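Local coordinates for HMG box-containing protein 1 (Homo sapiens, PDB 3QVE) that represses transcription by binding the promoters of target genes, and takes part in regulating the cell cycle and the Wnt pathway, at residues V8-F20 and K26-E38. Numbering follows the deposited sequence. Where two conformers were deposited one is given.
Sequences VWHCFLKGTRLCF and KEWQDVEDFARAE. With EDO (1,2-ethanediol), chain F; EDO (1,2-ethanediol), chain K.
Val31, at the start of the helix 31-37, packs its two methyls into the loop 8-16: CG2, anti to the backbone N, meets Trp9 CB at 3.8 Å, while CG1 (chi1 71°) sits between N and carbonyl carbon and reaches the turn at Leu13. Val8 crosses Val31 obliquely, CB against Val31 CG1, and its CG1 rests on Ala35 CB. Leu18 and Gln29 form an antiparallel hydrogen-bonded pair, Leu18 N to Gln29 O at 2.8 Å and Gln29 N to Leu18 O at 2.9 Å. Val31 N donates to Thr16 O (2.9 Å), carrying this ladder into the first residue of the helix. Just before it, Asp30 is the N-cap, with OD2 taking Asp33 N and, more weakly, Glu32 N.

Farther along the helix, Phe34 turns an edge to the Trp9 face, CE2 standing over the indole with the planes at 77°. Leu18 CD1 covers a face of the Phe34 ring, and Phe20 CE2 comes up obliquely to Phe34 CE1 at 3.6 Å, which completes an aromatic cluster. Phe20 is also stacked with His51.

On the other face of the hairpin, Trp28 lies across the strand 17-20. Cys19 CB is centred under its six-membered ring, 3.5 Å from the centroid, and SG sits beneath the five-membered one; an ethanediol, probably from the crystallisation liquor, covers the opposite face. Arg17 CB touches Trp28 CE3 at 3.8 Å, Arg17 O lies at the ring edge, and NE donates to the same ethanediol. A water links Arg17 NH1 to Asp30 OD1.

Lys14 NZ forms a salt bridge with Glu32 OE2 (2.7 Å), reaching it from the syn side but tilted out of the carboxylate plane; another water ties that oxygen to Gly15 N. In this corner of the AXH domain, backbone bonds, the Asp30 cap and apolar packing together fix the helix start to the hairpin.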
loop_
_atom_site.group_PDB
_atom_site.type_symbol
_atom_site.label_atom_id
_atom_site.label_comp_id
_atom_site.label_asym_id
_atom_site.label_seq_id
_atom_site.Cartn_x
_atom_site.Cartn_y
_atom_site.Cartn_z
ATOM N N VAL A 8 -0.764 -9.397 -1.509
ATOM C CA VAL A 8 0.072 -10.259 -0.677
ATOM C C VAL A 8 -0.208 -10.030 0.806
ATOM O O VAL A 8 -0.346 -10.966 1.563
ATOM C CB VAL A 8 1.569 -10.005 -0.967
ATOM C CG1 VAL A 8 2.464 -10.886 -0.016
ATOM C CG2 VAL A 8 1.854 -10.359 -2.406
ATOM N N TRP A 9 -0.274 -8.776 1.217
ATOM C CA TRP A 9 -0.520 -8.403 2.612
ATOM C C TRP A 9 -1.184 -7.025 2.607
ATOM O O TRP A 9 -0.717 -6.119 1.900
ATOM C CB TRP A 9 0.792 -8.337 3.430
ATOM C CG TRP A 9 0.519 -7.803 4.763
ATOM C CD1 TRP A 9 -0.050 -8.496 5.824
ATOM C CD2 TRP A 9 0.703 -6.453 5.221
ATOM N NE1 TRP A 9 -0.206 -7.659 6.884
ATOM C CE2 TRP A 9 0.219 -6.401 6.548
ATOM C CE3 TRP A 9 1.236 -5.299 4.652
ATOM C CZ2 TRP A 9 0.281 -5.255 7.316
ATOM C CZ3 TRP A 9 1.286 -4.132 5.424
ATOM C CH2 TRP A 9 0.810 -4.124 6.733
ATOM N N HIS A 10 -2.272 -6.878 3.359
ATOM C CA HIS A 10 -3.076 -5.652 3.362
ATOM C C HIS A 10 -3.473 -5.377 1.905
ATOM O O HIS A 10 -3.813 -6.319 1.201
ATOM C CB HIS A 10 -2.304 -4.499 3.991
ATOM C CG HIS A 10 -3.140 -3.328 4.402
ATOM N ND1 HIS A 10 -3.603 -2.365 3.513
ATOM C CD2 HIS A 10 -3.561 -2.938 5.631
ATOM C CE1 HIS A 10 -4.269 -1.449 4.184
ATOM N NE2 HIS A 10 -4.251 -1.768 5.468
ATOM N N CYS A 11 -3.391 -4.134 1.424
ATOM C CA CYS A 11 -3.732 -3.827 0.020
ATOM C C CYS A 11 -2.543 -3.972 -0.942
ATOM O O CYS A 11 -2.651 -3.640 -2.107
ATOM C CB CYS A 11 -4.225 -2.382 -0.075
ATOM S SG CYS A 11 -2.993 -1.118 0.246
ATOM N N PHE A 12 -1.402 -4.448 -0.459
ATOM C CA PHE A 12 -0.139 -4.416 -1.210
ATOM C C PHE A 12 0.114 -5.601 -2.139
ATOM O O PHE A 12 -0.022 -6.774 -1.763
ATOM C CB PHE A 12 1.035 -4.159 -0.253
ATOM C CG PHE A 12 0.896 -2.847 0.452
ATOM C CD1 PHE A 12 1.051 -1.659 -0.249
ATOM C CD2 PHE A 12 0.582 -2.793 1.786
ATOM C CE1 PHE A 12 0.879 -0.480 0.361
ATOM C CE2 PHE A 12 0.459 -1.614 2.435
ATOM C CZ PHE A 12 0.573 -0.443 1.734
ATOM N N LEU A 13 0.499 -5.269 -3.373
ATOM C CA LEU A 13 0.772 -6.260 -4.404
ATOM C C LEU A 13 2.219 -6.769 -4.351
ATOM O O LEU A 13 3.119 -6.163 -3.722
ATOM C CB LEU A 13 0.473 -5.663 -5.785
ATOM C CG LEU A 13 -0.944 -5.106 -5.992
ATOM C CD1 LEU A 13 -1.262 -4.813 -7.452
ATOM C CD2 LEU A 13 -1.974 -5.997 -5.428
ATOM N N LYS A 14 2.422 -7.885 -5.052
ATOM C CA LYS A 14 3.718 -8.497 -5.212
ATOM C C LYS A 14 4.734 -7.463 -5.675
ATOM O O LYS A 14 4.441 -6.632 -6.552
ATOM C CB LYS A 14 3.599 -9.593 -6.244
ATOM C CG LYS A 14 4.930 -10.297 -6.603
ATOM C CD LYS A 14 4.636 -11.495 -7.459
ATOM C CE LYS A 14 5.914 -12.221 -7.893
ATOM N NZ LYS A 14 6.640 -12.828 -6.756
ATOM N N GLY A 15 5.908 -7.478 -5.058
ATOM C CA GLY A 15 6.981 -6.551 -5.442
ATOM C C GLY A 15 7.060 -5.362 -4.509
ATOM O O GLY A 15 8.040 -4.624 -4.541
ATOM N N THR A 16 6.053 -5.179 -3.669
ATOM C CA THR A 16 6.083 -4.126 -2.648
ATOM C C THR A 16 7.091 -4.481 -1.556
ATOM O O THR A 16 7.254 -5.656 -1.198
ATOM C CB THR A 16 4.667 -3.895 -2.022
ATOM O OG1 THR A 16 3.709 -3.642 -3.068
ATOM C CG2 THR A 16 4.669 -2.701 -1.045
ATOM N N ARG A 17 7.750 -3.449 -1.025
ATOM C CA ARG A 17 8.689 -3.568 0.086
ATOM C C ARG A 17 8.149 -2.697 1.205
ATOM O O ARG A 17 7.640 -1.586 0.957
ATOM C CB ARG A 17 10.121 -3.124 -0.346
ATOM C CG ARG A 17 10.692 -3.972 -1.476
ATOM C CD ARG A 17 12.111 -3.617 -1.926
ATOM N NE ARG A 17 13.063 -3.792 -0.841
ATOM C CZ ARG A 17 13.422 -4.970 -0.344
ATOM N NH1 ARG A 17 12.893 -6.099 -0.808
ATOM N NH2 ARG A 17 14.315 -5.013 0.625
ATOM N N LEU A 18 8.270 -3.202 2.430
ATOM C CA LEU A 18 7.676 -2.595 3.613
ATOM C C LEU A 18 8.760 -2.143 4.585
ATOM O O LEU A 18 9.766 -2.828 4.761
ATOM C CB LEU A 18 6.853 -3.631 4.358
ATOM C CG LEU A 18 5.740 -4.273 3.522
ATOM C CD1 LEU A 18 5.036 -5.274 4.404
ATOM C CD2 LEU A 18 4.779 -3.210 2.906
ATOM N N CYS A 19 8.529 -1.018 5.248
ATOM C CA CYS A 19 9.420 -0.559 6.317
ATOM C C CYS A 19 8.591 0.046 7.432
ATOM O O CYS A 19 8.167 1.176 7.362
ATOM C CB CYS A 19 10.432 0.432 5.764
ATOM S SG CYS A 19 11.689 0.860 7.037
ATOM N N PHE A 20 8.328 -0.762 8.461
ATOM C CA PHE A 20 7.560 -0.345 9.604
ATOM C C PHE A 20 8.409 0.577 10.475
ATOM O O PHE A 20 9.577 0.303 10.728
ATOM C CB PHE A 20 7.122 -1.570 10.408
ATOM C CG PHE A 20 6.057 -2.355 9.753
ATOM C CD1 PHE A 20 4.724 -2.015 9.960
ATOM C CD2 PHE A 20 6.354 -3.392 8.891
ATOM C CE1 PHE A 20 3.723 -2.710 9.343
ATOM C CE2 PHE A 20 5.350 -4.086 8.267
ATOM C CZ PHE A 20 4.028 -3.759 8.506
ATOM N N LYS A 26 12.504 -2.950 11.967
ATOM C CA LYS A 26 12.417 -1.623 11.340
ATOM C C LYS A 26 13.263 -1.571 10.045
ATOM O O LYS A 26 13.624 -0.491 9.587
ATOM C CB LYS A 26 12.888 -0.512 12.302
ATOM C CG LYS A 26 12.013 -0.286 13.561
ATOM C CD LYS A 26 12.737 0.743 14.506
ATOM C CE LYS A 26 12.082 0.951 15.866
ATOM N NZ LYS A 26 11.949 -0.309 16.637
ATOM N N GLU A 27 13.575 -2.742 9.486
ATOM C CA GLU A 27 14.326 -2.818 8.249
ATOM C C GLU A 27 13.336 -2.995 7.104
ATOM O O GLU A 27 12.193 -3.375 7.309
ATOM C CB GLU A 27 15.313 -3.999 8.281
ATOM C CG GLU A 27 16.425 -3.881 9.335
ATOM C CD GLU A 27 17.784 -3.506 8.751
ATOM O OE1 GLU A 27 18.294 -4.218 7.847
ATOM O OE2 GLU A 27 18.351 -2.498 9.211
ATOM N N TRP A 28 13.809 -2.716 5.898
ATOM C CA TRP A 28 13.052 -2.938 4.670
ATOM C C TRP A 28 12.892 -4.432 4.487
ATOM O O TRP A 28 13.852 -5.142 4.700
ATOM C CB TRP A 28 13.847 -2.390 3.505
ATOM C CG TRP A 28 13.655 -0.931 3.404
ATOM C CD1 TRP A 28 14.511 0.038 3.832
ATOM C CD2 TRP A 28 12.506 -0.260 2.879
ATOM N NE1 TRP A 28 13.970 1.276 3.603
ATOM C CE2 TRP A 28 12.748 1.125 2.999
ATOM C CE3 TRP A 28 11.299 -0.695 2.309
ATOM C CZ2 TRP A 28 11.830 2.085 2.573
ATOM C CZ3 TRP A 28 10.381 0.266 1.873
ATOM C CH2 TRP A 28 10.650 1.633 2.005
ATOM N N GLN A 29 11.693 -4.898 4.138
ATOM C CA GLN A 29 11.464 -6.285 3.813
ATOM C C GLN A 29 10.495 -6.429 2.641
ATOM O O GLN A 29 9.534 -5.666 2.505
ATOM C CB GLN A 29 10.928 -7.096 5.026
ATOM C CG GLN A 29 10.055 -6.342 5.950
ATOM C CD GLN A 29 9.720 -7.051 7.276
ATOM O OE1 GLN A 29 9.681 -8.300 7.350
ATOM N NE2 GLN A 29 9.437 -6.234 8.331
ATOM N N ASP A 30 10.760 -7.425 1.801
ATOM C CA ASP A 30 9.839 -7.728 0.738
ATOM C C ASP A 30 8.516 -8.177 1.345
ATOM O O ASP A 30 8.493 -8.914 2.330
ATOM C CB ASP A 30 10.436 -8.797 -0.135
ATOM C CG ASP A 30 9.460 -9.340 -1.118
ATOM O OD1 ASP A 30 9.291 -8.693 -2.169
ATOM O OD2 ASP A 30 8.865 -10.402 -0.799
ATOM N N VAL A 31 7.425 -7.762 0.715
ATOM C CA VAL A 31 6.096 -8.071 1.196
ATOM C C VAL A 31 5.819 -9.580 1.285
ATOM O O VAL A 31 5.151 -10.029 2.244
ATOM C CB VAL A 31 5.034 -7.335 0.394
ATOM C CG1 VAL A 31 4.896 -7.921 -1.036
ATOM C CG2 VAL A 31 3.704 -7.313 1.135
ATOM N N GLU A 32 6.324 -10.364 0.341
ATOM C CA GLU A 32 6.102 -11.791 0.412
ATOM C C GLU A 32 6.916 -12.436 1.555
ATOM O O GLU A 32 6.437 -13.366 2.231
ATOM C CB GLU A 32 6.443 -12.475 -0.888
ATOM C CG GLU A 32 5.422 -12.307 -2.010
ATOM C CD GLU A 32 5.967 -12.894 -3.287
ATOM O OE1 GLU A 32 5.849 -14.128 -3.437
ATOM O OE2 GLU A 32 6.538 -12.137 -4.114
ATOM N N ASP A 33 8.140 -11.953 1.756
ATOM C CA ASP A 33 8.992 -12.454 2.863
ATOM C C ASP A 33 8.302 -12.097 4.188
ATOM O O ASP A 33 8.173 -12.925 5.080
ATOM C CB ASP A 33 10.387 -11.838 2.776
ATOM C CG ASP A 33 11.224 -12.392 1.613
ATOM O OD1 ASP A 33 10.750 -13.297 0.901
ATOM O OD2 ASP A 33 12.367 -11.920 1.411
ATOM N N PHE A 34 7.786 -10.879 4.284
ATOM C CA PHE A 34 7.035 -10.443 5.460
ATOM C C PHE A 34 5.796 -11.290 5.712
ATOM O O PHE A 34 5.574 -11.753 6.826
ATOM C CB PHE A 34 6.648 -8.960 5.321
ATOM C CG PHE A 34 5.749 -8.462 6.420
ATOM C CD1 PHE A 34 6.272 -8.118 7.647
ATOM C CD2 PHE A 34 4.379 -8.375 6.231
ATOM C CE1 PHE A 34 5.446 -7.647 8.683
ATOM C CE2 PHE A 34 3.545 -7.921 7.241
ATOM C CZ PHE A 34 4.084 -7.548 8.470
ATOM N N ALA A 35 4.992 -11.512 4.676
ATOM C CA ALA A 35 3.727 -12.212 4.831
ATOM C C ALA A 35 4.011 -13.671 5.237
ATOM O O ALA A 35 3.240 -14.262 5.992
ATOM C CB ALA A 35 2.906 -12.154 3.532
ATOM N N ARG A 36 5.083 -14.258 4.715
ATOM C CA ARG A 36 5.447 -15.625 5.100
ATOM C C ARG A 36 5.892 -15.649 6.570
ATOM O O ARG A 36 5.475 -16.531 7.293
ATOM C CB ARG A 36 6.526 -16.251 4.216
ATOM C CG ARG A 36 7.195 -17.528 4.829
ATOM N N ALA A 37 6.697 -14.672 6.994
ATOM C CA ALA A 37 7.159 -14.562 8.383
ATOM C C ALA A 37 6.014 -14.331 9.388
ATOM O O ALA A 37 6.097 -14.812 10.519
ATOM C CB ALA A 37 8.251 -13.475 8.524
ATOM N N GLU A 38 4.968 -13.606 8.989
ATOM C CA GLU A 38 3.739 -13.476 9.788
ATOM C C GLU A 38 2.954 -14.793 9.753
ATOM O O GLU A 38 3.271 -15.685 8.976
ATOM C CB GLU A 38 2.870 -12.334 9.250
ATOM C CG GLU A 38 3.512 -10.963 9.382
ATOM C CD GLU A 38 3.192 -10.261 10.689
ATOM O OE1 GLU A 38 1.994 -10.098 10.985
ATOM O OE2 GLU A 38 4.126 -9.848 11.406
HETATM C C1 EDO F . 14.047 0.300 -0.261
HETATM O O1 EDO F . 14.226 -1.122 -0.317
HETATM C C2 EDO F . 15.344 1.038 -0.585
HETATM O O2 EDO F . 15.225 2.368 -0.071
HETATM C C1 EDO K . 9.483 1.666 19.759
HETATM O O1 EDO K . 10.543 1.668 18.785
HETATM C C2 EDO K . 8.743 0.377 19.509
HETATM O O2 EDO K . 9.522 -0.203 18.474
HETATM O O HOH W 1 6.879 -9.608 -3.432
HETATM O O HOH W 2 11.119 -7.020 -3.024
HETATM O O HOH W 3 9.901 -3.353 8.559
HETATM O O HOH W 4 12.269 1.985 10.208
#